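Local coordinates for protein bowman-Birk type bran trypsin inhibitor (Oryza sativa, PDB 2QN5) that probably inhibits trypsin-like serine endopeptidases through its two Bowman-Birk repeats, which form part of a longer rice bran protein, at residues A[1-6]-A[56-61]; A[6-11]-A[23-28]; A[69-74]-A[118-123]. All coordinates share one frame; numbering follows the deposited sequence.

Contact 1: A[1-6]-A[56-61]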
ATOM      1  N   MET A   1      -8.280 -10.658   9.216  1.00 52.21           N
ATOM      2  CA  MET A   1      -7.724 -12.002   9.516  1.00 51.97           C
ATOM      3  C   MET A   1      -7.472 -12.144  11.005  1.00 52.26           C
ATOM      4  O   MET A   1      -8.038 -11.407  11.806  1.00 52.30           O
ATOM      5  CB  MET A   1      -6.420 -12.224   8.742  1.00 51.98           C
ATOM      6  CG  MET A   1      -5.339 -11.188   9.007  1.00 52.86           C
ATOM      7  SD  MET A   1      -3.778 -11.586   8.164  1.00 52.62           S
ATOM      8  CE  MET A   1      -2.915 -12.533   9.439  1.00 52.58           C
ATOM      9  N   GLU A   2      -6.625 -13.099  11.367  1.00 51.97           N
ATOM     10  CA  GLU A   2      -6.302 -13.356  12.763  1.00 51.15           C
ATOM     11  C   GLU A   2      -5.008 -12.723  13.246  1.00 50.99           C
ATOM     12  O   GLU A   2      -3.899 -13.161  12.893  1.00 49.48           O
ATOM     13  CB  GLU A   2      -6.257 -14.866  13.035  1.00 51.24           C
ATOM     14  CG  GLU A   2      -7.592 -15.444  13.479  1.00 50.30           C
ATOM     15  CD  GLU A   2      -8.224 -14.648  14.633  1.00 50.37           C
ATOM     16  OE1 GLU A   2      -9.274 -15.100  15.172  1.00 48.73           O
ATOM     17  OE2 GLU A   2      -7.673 -13.569  14.998  1.00 51.72           O
ATOM     18  N   ARG A   3      -5.171 -11.692  14.070  1.00 49.66           N
ATOM     19  CA  ARG A   3      -4.059 -10.953  14.654  1.00 50.28           C
ATOM     20  C   ARG A   3      -3.187 -11.975  15.389  1.00 51.25           C
ATOM     21  O   ARG A   3      -3.605 -12.533  16.397  1.00 50.48           O
ATOM     22  CB  ARG A   3      -4.630  -9.927  15.627  1.00 49.42           C
ATOM     23  CG  ARG A   3      -3.745  -8.748  15.955  1.00 48.59           C
ATOM     24  CD  ARG A   3      -4.263  -8.045  17.222  1.00 49.39           C
ATOM     25  NE  ARG A   3      -5.204  -6.941  17.009  1.00 48.86           N
ATOM     26  CZ  ARG A   3      -6.347  -7.012  16.328  1.00 49.39           C
ATOM     27  NH1 ARG A   3      -7.119  -5.936  16.219  1.00 49.73           N
ATOM     28  NH2 ARG A   3      -6.720  -8.141  15.742  1.00 49.48           N
ATOM     29  N   PRO A   4      -1.968 -12.241  14.882  1.00 53.07           N
ATOM     30  CA  PRO A   4      -1.047 -13.207  15.496  1.00 53.91           C
ATOM     31  C   PRO A   4      -0.443 -12.813  16.836  1.00 54.68           C
ATOM     32  O   PRO A   4       0.640 -13.274  17.177  1.00 54.79           O
ATOM     33  CB  PRO A   4       0.030 -13.388  14.424  1.00 54.00           C
ATOM     34  CG  PRO A   4       0.107 -12.023  13.823  1.00 52.95           C
ATOM     35  CD  PRO A   4      -1.371 -11.673  13.661  1.00 52.72           C
ATOM     36  N   TRP A   5      -1.135 -11.963  17.587  1.00 55.73           N
ATOM     37  CA  TRP A   5      -0.657 -11.526  18.894  1.00 56.35           C
ATOM     38  C   TRP A   5      -1.724 -10.720  19.618  1.00 57.17           C
ATOM     39  O   TRP A   5      -2.513 -10.016  18.995  1.00 58.49           O
ATOM     40  CB  TRP A   5       0.605 -10.686  18.744  1.00 56.69           C
ATOM     41  CG  TRP A   5       0.401  -9.468  17.927  1.00 58.23           C
ATOM     42  CD1 TRP A   5      -0.327  -8.364  18.260  1.00 58.52           C
ATOM     43  CD2 TRP A   5       0.961  -9.206  16.636  1.00 58.95           C
ATOM     44  NE1 TRP A   5      -0.251  -7.424  17.257  1.00 60.11           N
ATOM     45  CE2 TRP A   5       0.536  -7.917  16.249  1.00 59.33           C
ATOM     46  CE3 TRP A   5       1.787  -9.937  15.769  1.00 59.07           C
ATOM     47  CZ2 TRP A   5       0.908  -7.338  15.034  1.00 59.92           C
ATOM     48  CZ3 TRP A   5       2.158  -9.366  14.561  1.00 60.26           C
ATOM     49  CH2 TRP A   5       1.718  -8.074  14.203  1.00 60.11           C
ATOM     50  N   LYS A   6      -1.745 -10.831  20.941  1.00 57.76           N
ATOM     51  CA  LYS A   6      -2.718 -10.115  21.747  1.00 57.80           C
ATOM     52  C   LYS A   6      -2.356  -8.642  21.911  1.00 57.18           C
ATOM     53  O   LYS A   6      -3.202  -7.773  21.755  1.00 57.73           O
ATOM     54  CB  LYS A   6      -2.867 -10.791  23.114  1.00 58.08           C
ATOM     55  CG  LYS A   6      -3.751 -12.044  23.112  1.00 58.13           C
ATOM     56  CD  LYS A   6      -3.073 -13.226  22.424  1.00 59.43           C
ATOM     57  CE  LYS A   6      -4.020 -14.413  22.287  1.00 59.60           C
ATOM     58  NZ  LYS A   6      -5.219 -14.078  21.479  1.00 59.85           N
ATOM     59  N   ASP A  56       5.149 -12.793  11.442  1.00 63.95           N
ATOM     60  CA  ASP A  56       3.854 -13.084  10.877  1.00 60.55           C
ATOM     61  C   ASP A  56       3.306 -11.677  10.640  1.00 57.56           C
ATOM     62  O   ASP A  56       3.390 -10.809  11.522  1.00 56.55           O
ATOM     63  CB  ASP A  56       3.002 -13.847  11.891  1.00 61.05           C
ATOM     64  CG  ASP A  56       2.298 -15.038  11.285  1.00 61.52           C
ATOM     65  OD1 ASP A  56       1.490 -14.851  10.353  1.00 63.75           O
ATOM     66  OD2 ASP A  56       2.549 -16.169  11.740  1.00 62.82           O
ATOM     67  N   ILE A  57       2.787 -11.424   9.444  1.00 54.24           N
ATOM     68  CA  ILE A  57       2.261 -10.101   9.161  1.00 50.60           C
ATOM     69  C   ILE A  57       0.757 -10.082   9.247  1.00 49.28           C
ATOM     70  O   ILE A  57       0.083 -10.883   8.595  1.00 49.67           O
ATOM     71  CB  ILE A  57       2.644  -9.594   7.761  1.00 48.31           C
ATOM     72  CG1 ILE A  57       4.162  -9.574   7.605  1.00 48.91           C
ATOM     73  CG2 ILE A  57       2.095  -8.182   7.569  1.00 49.16           C
ATOM     74  CD1 ILE A  57       4.631  -9.241   6.200  1.00 60.41           C
ATOM     75  N   TYR A  58       0.248  -9.171  10.073  1.00 46.69           N
ATOM     76  CA  TYR A  58      -1.184  -8.978  10.252  1.00 44.63           C
ATOM     77  C   TYR A  58      -1.544  -7.893   9.260  1.00 46.33           C
ATOM     78  O   TYR A  58      -0.793  -6.931   9.095  1.00 46.52           O
ATOM     79  CB  TYR A  58      -1.494  -8.481  11.655  1.00 40.60           C
ATOM     80  CG  TYR A  58      -2.910  -8.022  11.838  1.00 37.09           C
ATOM     81  CD1 TYR A  58      -3.965  -8.919  11.800  1.00 36.98           C
ATOM     82  CD2 TYR A  58      -3.195  -6.691  12.066  1.00 36.43           C
ATOM     83  CE1 TYR A  58      -5.275  -8.492  11.989  1.00 37.17           C
ATOM     84  CE2 TYR A  58      -4.498  -6.252  12.254  1.00 37.53           C
ATOM     85  CZ  TYR A  58      -5.525  -7.153  12.215  1.00 38.18           C
ATOM     86  OH  TYR A  58      -6.807  -6.708  12.385  1.00 39.20           O
ATOM     87  N   TRP A  59      -2.685  -8.057   8.602  1.00 45.95           N
ATOM     88  CA  TRP A  59      -3.154  -7.100   7.620  1.00 45.82           C
ATOM     89  C   TRP A  59      -4.511  -6.630   8.100  1.00 46.68           C
ATOM     90  O   TRP A  59      -5.487  -7.359   7.986  1.00 48.32           O
ATOM     91  CB  TRP A  59      -3.282  -7.803   6.281  1.00 46.71           C
ATOM     92  CG  TRP A  59      -3.707  -6.949   5.137  1.00 47.66           C
ATOM     93  CD1 TRP A  59      -4.207  -5.676   5.182  1.00 48.20           C
ATOM     94  CD2 TRP A  59      -3.716  -7.336   3.755  1.00 48.84           C
ATOM     95  NE1 TRP A  59      -4.527  -5.248   3.908  1.00 48.82           N
ATOM     96  CE2 TRP A  59      -4.233  -6.251   3.017  1.00 48.86           C
ATOM     97  CE3 TRP A  59      -3.334  -8.497   3.069  1.00 48.19           C
ATOM     98  CZ2 TRP A  59      -4.378  -6.300   1.630  1.00 47.57           C
ATOM     99  CZ3 TRP A  59      -3.479  -8.539   1.701  1.00 46.70           C
ATOM    100  CH2 TRP A  59      -3.995  -7.452   0.993  1.00 46.02           C
ATOM    101  N   GLY A  60      -4.582  -5.426   8.651  1.00 45.65           N
ATOM    102  CA  GLY A  60      -5.856  -4.940   9.129  1.00 42.69           C
ATOM    103  C   GLY A  60      -5.822  -3.504   9.587  1.00 43.06           C
ATOM    104  O   GLY A  60      -4.759  -2.895   9.696  1.00 42.44           O
ATOM    105  N   ALA A  61      -7.006  -2.964   9.856  1.00 41.84           N
ATOM    106  CA  ALA A  61      -7.138  -1.595  10.309  1.00 41.50           C
ATOM    107  C   ALA A  61      -6.366  -1.352  11.589  1.00 43.97           C
ATOM    108  O   ALA A  61      -5.509  -0.485  11.630  1.00 45.80           O
ATOM    109  CB  ALA A  61      -8.578  -1.274  10.531  1.00 39.49           C
TER
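R3 and Y58 are the main pair of this contact. The aliphatic part of R3 lies over one face of the Y58 ring. It makes a CH-pi contact, with R3 CG 4.1 Å from the ring centroid and 8° off the ring normal. A chi1 of -158° sets R3 CG opposite its backbone N, and the chain then bends at chi3, which keeps the guanidinium near the phenol end. There R3 NH2 is 3.7 Å from Y58 OH, and the guanidinium and ring planes are 35° apart. G60 N lies over the opposite face of the ring, toward its rim.

Carbon contacts lie beside this pair. P4 CD is 3.8 Å from Y58 CB, and P4 CG is 3.9 Å from D56 CB, the methylene of an aspartate. M1 and Y58 run antiparallel past each other. M1 CG is 3.9 Å from Y58 CD1, and M1 SD lies 4.3 Å from W59 CB.

D56 O lies near the plane of the W5 indole, 3.6 Å from W5 CZ3. W5 also packs on C25. W59 touches P18, by similarity part of the reactive bond for trypsin, and makes a cation-pi contact with a basic side chain of another protein chain.

The chemistry is van der Waals and CH-pi packing. Side chains, and the R3 backbone on the Y58 ring, lay segment 1-6 against strand 54-59 without joining it to the sheet.

Contact 2: A[6-11]-A[23-28]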
ATOM      1  N   LYS A   6      -1.745 -10.831  20.941  1.00 57.76           N
ATOM      2  CA  LYS A   6      -2.718 -10.115  21.747  1.00 57.80           C
ATOM      3  C   LYS A   6      -2.356  -8.642  21.911  1.00 57.18           C
ATOM      4  O   LYS A   6      -3.202  -7.773  21.755  1.00 57.73           O
ATOM      5  CB  LYS A   6      -2.867 -10.791  23.114  1.00 58.08           C
ATOM      6  CG  LYS A   6      -3.751 -12.044  23.112  1.00 58.13           C
ATOM      7  CD  LYS A   6      -3.073 -13.226  22.424  1.00 59.43           C
ATOM      8  CE  LYS A   6      -4.020 -14.413  22.287  1.00 59.60           C
ATOM      9  NZ  LYS A   6      -5.219 -14.078  21.479  1.00 59.85           N
ATOM     10  N   CYS A   7      -1.108  -8.346  22.227  1.00 57.36           N
ATOM     11  CA  CYS A   7      -0.707  -6.957  22.364  1.00 58.33           C
ATOM     12  C   CYS A   7       0.642  -6.814  21.671  1.00 57.95           C
ATOM     13  O   CYS A   7       1.253  -7.811  21.305  1.00 56.63           O
ATOM     14  CB  CYS A   7      -0.589  -6.565  23.845  1.00 58.87           C
ATOM     15  SG  CYS A   7       0.845  -7.298  24.690  1.00 61.13           S
ATOM     16  N   CYS A   8       1.094  -5.585  21.458  1.00 59.49           N
ATOM     17  CA  CYS A   8       2.399  -5.371  20.837  1.00 62.67           C
ATOM     18  C   CYS A   8       2.791  -3.919  21.039  1.00 65.06           C
ATOM     19  O   CYS A   8       1.950  -3.029  20.924  1.00 64.55           O
ATOM     20  CB  CYS A   8       2.393  -5.723  19.333  1.00 61.72           C
ATOM     21  SG  CYS A   8       4.048  -5.602  18.561  1.00 60.58           S
ATOM     22  N   ASP A   9       4.064  -3.699  21.377  1.00 67.77           N
ATOM     23  CA  ASP A   9       4.603  -2.359  21.623  1.00 69.53           C
ATOM     24  C   ASP A   9       5.337  -1.899  20.382  1.00 70.40           C
ATOM     25  O   ASP A   9       4.909  -0.958  19.707  1.00 70.88           O
ATOM     26  CB  ASP A   9       5.562  -2.378  22.821  1.00 70.06           C
ATOM     27  CG  ASP A   9       4.848  -2.645  24.133  1.00 71.96           C
ATOM     28  OD1 ASP A   9       4.062  -1.780  24.578  1.00 71.58           O
ATOM     29  OD2 ASP A   9       5.065  -3.723  24.720  1.00 72.77           O
ATOM     30  N   ASN A  10       6.451  -2.564  20.086  1.00 70.21           N
ATOM     31  CA  ASN A  10       7.206  -2.234  18.897  1.00 70.06           C
ATOM     32  C   ASN A  10       6.429  -2.751  17.710  1.00 70.19           C
ATOM     33  O   ASN A  10       6.603  -3.897  17.281  1.00 70.53           O
ATOM     34  CB  ASN A  10       8.589  -2.866  18.932  1.00 70.26           C
ATOM     35  CG  ASN A  10       9.574  -2.037  19.712  1.00 69.85           C
ATOM     36  OD1 ASN A  10       9.773  -0.860  19.409  1.00 69.63           O
ATOM     37  ND2 ASN A  10      10.202  -2.639  20.724  1.00 68.01           N
ATOM     38  N   ILE A  11       5.544  -1.895  17.204  1.00 69.09           N
ATOM     39  CA  ILE A  11       4.718  -2.229  16.051  1.00 67.93           C
ATOM     40  C   ILE A  11       5.298  -1.531  14.831  1.00 66.86           C
ATOM     41  O   ILE A  11       5.366  -0.304  14.781  1.00 66.80           O
ATOM     42  CB  ILE A  11       3.248  -1.766  16.231  1.00 68.35           C
ATOM     43  CG1 ILE A  11       2.640  -2.384  17.494  1.00 68.49           C
ATOM     44  CG2 ILE A  11       2.429  -2.194  15.029  1.00 67.74           C
ATOM     45  CD1 ILE A  11       1.247  -1.873  17.812  1.00 60.41           C
ATOM     46  N   TRP A  23       0.915  -4.892   8.922  1.00 54.32           N
ATOM     47  CA  TRP A  23       1.919  -4.619   9.938  1.00 54.23           C
ATOM     48  C   TRP A  23       2.636  -5.857  10.483  1.00 56.11           C
ATOM     49  O   TRP A  23       2.160  -6.991  10.358  1.00 56.32           O
ATOM     50  CB  TRP A  23       1.300  -3.834  11.100  1.00 50.76           C
ATOM     51  CG  TRP A  23       0.044  -3.088  10.775  1.00 48.28           C
ATOM     52  CD1 TRP A  23      -1.132  -3.622  10.331  1.00 47.75           C
ATOM     53  CD2 TRP A  23      -0.207  -1.692  10.993  1.00 47.50           C
ATOM     54  NE1 TRP A  23      -2.105  -2.649  10.273  1.00 47.36           N
ATOM     55  CE2 TRP A  23      -1.565  -1.455  10.673  1.00 46.93           C
ATOM     56  CE3 TRP A  23       0.576  -0.621  11.438  1.00 46.27           C
ATOM     57  CZ2 TRP A  23      -2.155  -0.191  10.783  1.00 44.68           C
ATOM     58  CZ3 TRP A  23      -0.015   0.639  11.549  1.00 46.35           C
ATOM     59  CH2 TRP A  23      -1.368   0.841  11.222  1.00 45.08           C
ATOM     60  N   ARG A  24       3.794  -5.610  11.086  1.00 58.07           N
ATOM     61  CA  ARG A  24       4.611  -6.652  11.687  1.00 59.53           C
ATOM     62  C   ARG A  24       4.830  -6.295  13.164  1.00 59.38           C
ATOM     63  O   ARG A  24       4.803  -5.118  13.531  1.00 58.39           O
ATOM     64  CB  ARG A  24       5.946  -6.740  10.940  1.00 61.36           C
ATOM     65  CG  ARG A  24       6.894  -7.794  11.457  1.00 64.58           C
ATOM     66  CD  ARG A  24       8.054  -7.996  10.502  1.00 66.50           C
ATOM     67  NE  ARG A  24       7.598  -8.339   9.151  1.00 68.25           N
ATOM     68  CZ  ARG A  24       8.362  -8.916   8.223  1.00 68.39           C
ATOM     69  NH1 ARG A  24       9.624  -9.228   8.502  1.00 68.42           N
ATOM     70  NH2 ARG A  24       7.872  -9.163   7.012  1.00 67.17           N
ATOM     71  N   CYS A  25       5.018  -7.303  14.012  1.00 60.12           N
ATOM     72  CA  CYS A  25       5.251  -7.038  15.433  1.00 61.12           C
ATOM     73  C   CYS A  25       6.624  -7.493  15.881  1.00 62.94           C
ATOM     74  O   CYS A  25       7.008  -8.642  15.680  1.00 62.14           O
ATOM     75  CB  CYS A  25       4.194  -7.702  16.318  1.00 60.85           C
ATOM     76  SG  CYS A  25       4.590  -7.508  18.080  1.00 59.45           S
ATOM     77  N   ASN A  26       7.364  -6.576  16.489  1.00 65.34           N
ATOM     78  CA  ASN A  26       8.704  -6.874  16.967  1.00 68.11           C
ATOM     79  C   ASN A  26       8.675  -7.571  18.331  1.00 68.91           C
ATOM     80  O   ASN A  26       8.760  -8.794  18.414  1.00 69.37           O
ATOM     81  CB  ASN A  26       9.524  -5.581  17.062  1.00 70.69           C
ATOM     82  CG  ASN A  26       9.791  -4.942  15.702  1.00 72.93           C
ATOM     83  OD1 ASN A  26      10.344  -3.840  15.627  1.00 75.57           O
ATOM     84  ND2 ASN A  26       9.411  -5.631  14.625  1.00 72.83           N
ATOM     85  N   ASP A  27       8.538  -6.785  19.392  1.00 69.22           N
ATOM     86  CA  ASP A  27       8.515  -7.308  20.747  1.00 70.98           C
ATOM     87  C   ASP A  27       9.602  -8.347  21.037  1.00 71.22           C
ATOM     88  O   ASP A  27       9.816  -9.284  20.262  1.00 69.89           O
ATOM     89  CB  ASP A  27       7.144  -7.905  21.069  1.00 72.64           C
ATOM     90  CG  ASP A  27       6.232  -6.919  21.779  1.00 74.31           C
ATOM     91  OD1 ASP A  27       5.334  -7.371  22.531  1.00 75.28           O
ATOM     92  OD2 ASP A  27       6.410  -5.695  21.578  1.00 75.15           O
ATOM     93  N   GLU A  28      10.271  -8.167  22.176  1.00 71.77           N
ATOM     94  CA  GLU A  28      11.336  -9.057  22.633  1.00 73.11           C
ATOM     95  C   GLU A  28      10.831 -10.517  22.674  1.00 72.49           C
ATOM     96  O   GLU A  28      11.318 -11.374  21.927  1.00 72.19           O
ATOM     97  CB  GLU A  28      11.809  -8.615  24.029  1.00 75.50           C
ATOM     98  CG  GLU A  28      11.692  -7.100  24.330  1.00 79.12           C
ATOM     99  CD  GLU A  28      12.453  -6.199  23.349  1.00 80.48           C
ATOM    100  OE1 GLU A  28      13.629  -6.500  23.033  1.00 79.16           O
ATOM    101  OE2 GLU A  28      11.876  -5.177  22.905  1.00 81.53           O
TER
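C8 and C25 form the tight centre of this contact. Their disulfide joins C8 SG to C25 SG at 2.0 Å with chi3 98°. Both sulfurs are trans to the N of their own residue, and they meet between the two segments. Beside the disulfide, N26 N donates to N10 O at 2.9 Å. N10 is the centre of an inverse gamma turn. D27 OD2 takes D9 N at 3.1 Å on the syn side, 30° out of the carboxylate plane. N10 N adds a weak bond to the same oxygen. D9 has its own partners for OD1, which accepts from T68 OG1 and C67 N.

Both flanks are looser. At one, E28 is exposed, and its OE2 stays 3.7 Å from N10 ND2, with amide and carboxylate planes 68° apart. N10 OD1 is held by H125. At the other, I11 CG2 approaches W23 CE3 only at 4.3 Å.

I11 and C25 are an antiparallel non-hydrogen-bonded pair. They close the base of the hairpin of strands 11-13 and 22-25. Its loop carries K17 and P18, by similarity the reactive bond for trypsin. C8-C25 ties the segment before the hairpin to its second strand, as C76-C91 probably does in the second repeat, in keeping with the Bowman-Birk disulfide pattern.

Contact 3: A[69-74]-A[118-123]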
ATOM      1  N   PRO A  69       0.607   0.753  28.661  1.00 64.63           N
ATOM      2  CA  PRO A  69       0.099   2.098  28.343  1.00 65.30           C
ATOM      3  C   PRO A  69       1.119   3.223  28.214  1.00 67.17           C
ATOM      4  O   PRO A  69       2.282   3.100  28.599  1.00 66.88           O
ATOM      5  CB  PRO A  69      -0.940   2.357  29.439  1.00 63.14           C
ATOM      6  CG  PRO A  69      -0.479   1.507  30.564  1.00 62.81           C
ATOM      7  CD  PRO A  69      -0.023   0.236  29.886  1.00 63.80           C
ATOM      8  N   ARG A  70       0.648   4.335  27.668  1.00 69.55           N
ATOM      9  CA  ARG A  70       1.481   5.495  27.431  1.00 71.03           C
ATOM     10  C   ARG A  70       0.868   6.755  27.994  1.00 72.15           C
ATOM     11  O   ARG A  70      -0.328   6.967  27.900  1.00 71.56           O
ATOM     12  CB  ARG A  70       1.670   5.649  25.936  1.00 72.91           C
ATOM     13  CG  ARG A  70       2.362   4.461  25.328  1.00 74.68           C
ATOM     14  CD  ARG A  70       1.956   4.222  23.898  1.00 75.68           C
ATOM     15  NE  ARG A  70       2.703   3.099  23.340  1.00 76.25           N
ATOM     16  CZ  ARG A  70       4.022   3.091  23.171  1.00 75.30           C
ATOM     17  NH1 ARG A  70       4.619   2.026  22.655  1.00 74.64           N
ATOM     18  NH2 ARG A  70       4.742   4.151  23.509  1.00 75.82           N
ATOM     19  N   PRO A  71       1.701   7.627  28.563  1.00 73.55           N
ATOM     20  CA  PRO A  71       1.249   8.886  29.151  1.00 73.87           C
ATOM     21  C   PRO A  71       0.076   9.472  28.380  1.00 75.22           C
ATOM     22  O   PRO A  71      -0.941   9.849  28.963  1.00 76.00           O
ATOM     23  CB  PRO A  71       2.491   9.756  29.063  1.00 74.11           C
ATOM     24  CG  PRO A  71       3.600   8.763  29.284  1.00 73.89           C
ATOM     25  CD  PRO A  71       3.170   7.612  28.411  1.00 73.95           C
ATOM     26  N   TRP A  72       0.235   9.525  27.059  1.00 76.47           N
ATOM     27  CA  TRP A  72      -0.774  10.053  26.137  1.00 77.28           C
ATOM     28  C   TRP A  72      -2.075   9.312  26.411  1.00 77.17           C
ATOM     29  O   TRP A  72      -3.130   9.612  25.845  1.00 76.36           O
ATOM     30  CB  TRP A  72      -0.300   9.829  24.683  1.00 77.96           C
ATOM     31  CG  TRP A  72       1.188  10.055  24.545  1.00 79.04           C
ATOM     32  CD1 TRP A  72       1.864  11.199  24.856  1.00 79.71           C
ATOM     33  CD2 TRP A  72       2.191   9.075  24.230  1.00 79.08           C
ATOM     34  NE1 TRP A  72       3.221  10.994  24.772  1.00 80.20           N
ATOM     35  CE2 TRP A  72       3.452   9.699  24.391  1.00 79.82           C
ATOM     36  CE3 TRP A  72       2.150   7.737  23.835  1.00 79.15           C
ATOM     37  CZ2 TRP A  72       4.663   9.027  24.173  1.00 79.74           C
ATOM     38  CZ3 TRP A  72       3.358   7.067  23.617  1.00 79.89           C
ATOM     39  CH2 TRP A  72       4.598   7.718  23.789  1.00 79.42           C
ATOM     40  N   GLY A  73      -1.970   8.340  27.309  1.00 78.19           N
ATOM     41  CA  GLY A  73      -3.102   7.533  27.697  1.00 79.79           C
ATOM     42  C   GLY A  73      -3.428   6.489  26.652  1.00 80.88           C
ATOM     43  O   GLY A  73      -3.396   5.283  26.920  1.00 81.40           O
ATOM     44  N   ASP A  74      -3.720   6.948  25.442  1.00 80.84           N
ATOM     45  CA  ASP A  74      -4.086   6.021  24.397  1.00 80.22           C
ATOM     46  C   ASP A  74      -3.966   6.652  23.023  1.00 80.78           C
ATOM     47  O   ASP A  74      -3.027   6.350  22.288  1.00 80.52           O
ATOM     48  CB  ASP A  74      -5.514   5.557  24.643  1.00 79.17           C
ATOM     49  CG  ASP A  74      -5.879   4.379  23.808  1.00 77.70           C
ATOM     50  OD1 ASP A  74      -5.253   3.317  24.005  1.00 75.80           O
ATOM     51  OD2 ASP A  74      -6.783   4.522  22.956  1.00 77.66           O
ATOM     52  N   CYS A 118      -1.293  16.204  28.490  0.50 73.59           N
ATOM     53  CA  CYS A 118      -0.259  15.819  29.443  0.50 74.34           C
ATOM     54  C   CYS A 118       1.093  15.661  28.758  0.50 73.96           C
ATOM     55  O   CYS A 118       1.206  15.006  27.723  0.50 73.19           O
ATOM     56  CB  CYS A 118      -0.622  14.502  30.132  0.50 75.04           C
ATOM     57  SG  CYS A 118       0.654  13.950  31.308  0.50 77.58           S
ATOM     58  N   LYS A 119       2.121  16.257  29.346  1.00 74.11           N
ATOM     59  CA  LYS A 119       3.457  16.171  28.776  1.00 74.23           C
ATOM     60  C   LYS A 119       4.247  15.176  29.599  1.00 74.87           C
ATOM     61  O   LYS A 119       4.383  15.350  30.806  1.00 75.76           O
ATOM     62  CB  LYS A 119       4.126  17.530  28.814  1.00 73.12           C
ATOM     63  N   ASP A 120       4.753  14.126  28.957  1.00 75.11           N
ATOM     64  CA  ASP A 120       5.538  13.113  29.668  1.00 75.26           C
ATOM     65  C   ASP A 120       6.895  12.815  29.027  1.00 76.49           C
ATOM     66  O   ASP A 120       7.036  12.776  27.797  1.00 76.46           O
ATOM     67  CB  ASP A 120       4.742  11.816  29.812  1.00 73.53           C
ATOM     68  CG  ASP A 120       3.924  11.773  31.083  1.00 73.19           C
ATOM     69  OD1 ASP A 120       3.034  12.626  31.246  1.00 71.90           O
ATOM     70  OD2 ASP A 120       4.174  10.882  31.920  1.00 73.29           O
ATOM     71  N   ARG A 121       7.891  12.592  29.877  1.00 77.32           N
ATOM     72  CA  ARG A 121       9.243  12.323  29.419  1.00 79.09           C
ATOM     73  C   ARG A 121       9.382  10.994  28.679  1.00 79.94           C
ATOM     74  O   ARG A 121      10.328  10.799  27.910  1.00 78.39           O
ATOM     75  CB  ARG A 121      10.205  12.359  30.608  1.00 79.09           C
ATOM     76  CG  ARG A 121      10.125  13.632  31.445  1.00 80.69           C
ATOM     77  CD  ARG A 121      10.333  14.892  30.600  1.00 81.16           C
ATOM     78  NE  ARG A 121       9.096  15.378  29.983  1.00 81.53           N
ATOM     79  CZ  ARG A 121       9.032  16.397  29.129  1.00 80.99           C
ATOM     80  NH1 ARG A 121       7.863  16.767  28.629  1.00 80.93           N
ATOM     81  NH2 ARG A 121      10.134  17.043  28.765  1.00 79.99           N
ATOM     82  N   PHE A 122       8.434  10.089  28.912  1.00 81.31           N
ATOM     83  CA  PHE A 122       8.453   8.768  28.273  1.00 83.41           C
ATOM     84  C   PHE A 122       8.509   8.810  26.732  1.00 83.68           C
ATOM     85  O   PHE A 122       7.876   9.660  26.085  1.00 83.34           O
ATOM     86  CB  PHE A 122       7.234   7.941  28.742  1.00 84.33           C
ATOM     87  CG  PHE A 122       7.088   6.612  28.036  1.00 85.32           C
ATOM     88  CD1 PHE A 122       8.117   5.668  28.069  1.00 85.90           C
ATOM     89  CD2 PHE A 122       5.929   6.313  27.327  1.00 84.68           C
ATOM     90  CE1 PHE A 122       7.995   4.444  27.402  1.00 85.77           C
ATOM     91  CE2 PHE A 122       5.793   5.095  26.657  1.00 84.85           C
ATOM     92  CZ  PHE A 122       6.829   4.159  26.695  1.00 85.49           C
ATOM     93  N   THR A 123       9.271   7.879  26.157  1.00 83.19           N
ATOM     94  CA  THR A 123       9.431   7.790  24.708  1.00 83.10           C
ATOM     95  C   THR A 123       8.603   6.651  24.109  1.00 82.97           C
ATOM     96  O   THR A 123       7.599   6.223  24.684  1.00 82.51           O
ATOM     97  CB  THR A 123      10.899   7.541  24.324  1.00 82.92           C
ATOM     98  OG1 THR A 123      11.205   6.151  24.501  1.00 82.75           O
ATOM     99  CG2 THR A 123      11.826   8.378  25.197  1.00 83.07           C
TER
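A chi1 of 174° turns the F122 ring away from its own backbone N and sends it toward R70 and P71. R70 CG lies beside its own backbone N, and the chain then runs extended to NE, passing obliquely by the F122 ring. R70 CG meets the ring at its edge, in the ring plane, 3.7 Å from F122 CE2. Farther out, R70 NH2 is 3.5 Å from the same F122 CE2. The guanidinium and ring planes are 31° apart.

P71 wedges between D120 and F122. Its CD faces F122 CD2, and P71 CG is 3.8 Å from F122 CB. The P71 ring also abuts D120 CB, but the modelled spacing there is doubtful. D120 also touches K103 and D104.

W72 and F122 have near-parallel planes, 26° apart. The six-membered ring of W72 is well offset from the F122 ring, with little overlap and centroids 5.7 Å apart. W72 CH2 is 4.0 Å from F122 CD2. The same corner of W72 meets T123 O at its edge, 3.5 Å from W72 CH2. T123 O also lies near the plane of the R70 guanidinium, 3.7 Å from R70 NH2. R70 also makes a cation-pi contact with F66, and W72 packs on C91.

The contact packs the start of the second repeat, 70-133, against a segment that C118 ties to C102 by a disulfide. F122 is flanked by R70, P71 and W72. The contact therefore rests on shape and weak polar approaches, without a hydrogen bond between the segments.

Overall arrangement
Contacts 1 and 2 lie together on one side of the chain's centre, and both reach the same sheet. Y58 O with W23 N probably links strands 54-59 and 22-25, and G60 O with W23 NE1 adds a probable side-chain bond. Both are surface contacts. Contact 3 lies on the opposite side of the chain's centre, is partly buried, and has no regular strand. Its centre is about 18 Å from that of contact 2 and about 25 Å from that of contact 1. Contacts 2 and 3 still meet where R70 packs near D9. The chemistry differs with place. Contact 2 combines a disulfide with hydrogen bonds at the base of a hairpin. Contacts 1 and 3 depend on aromatic, proline and arginine side chains.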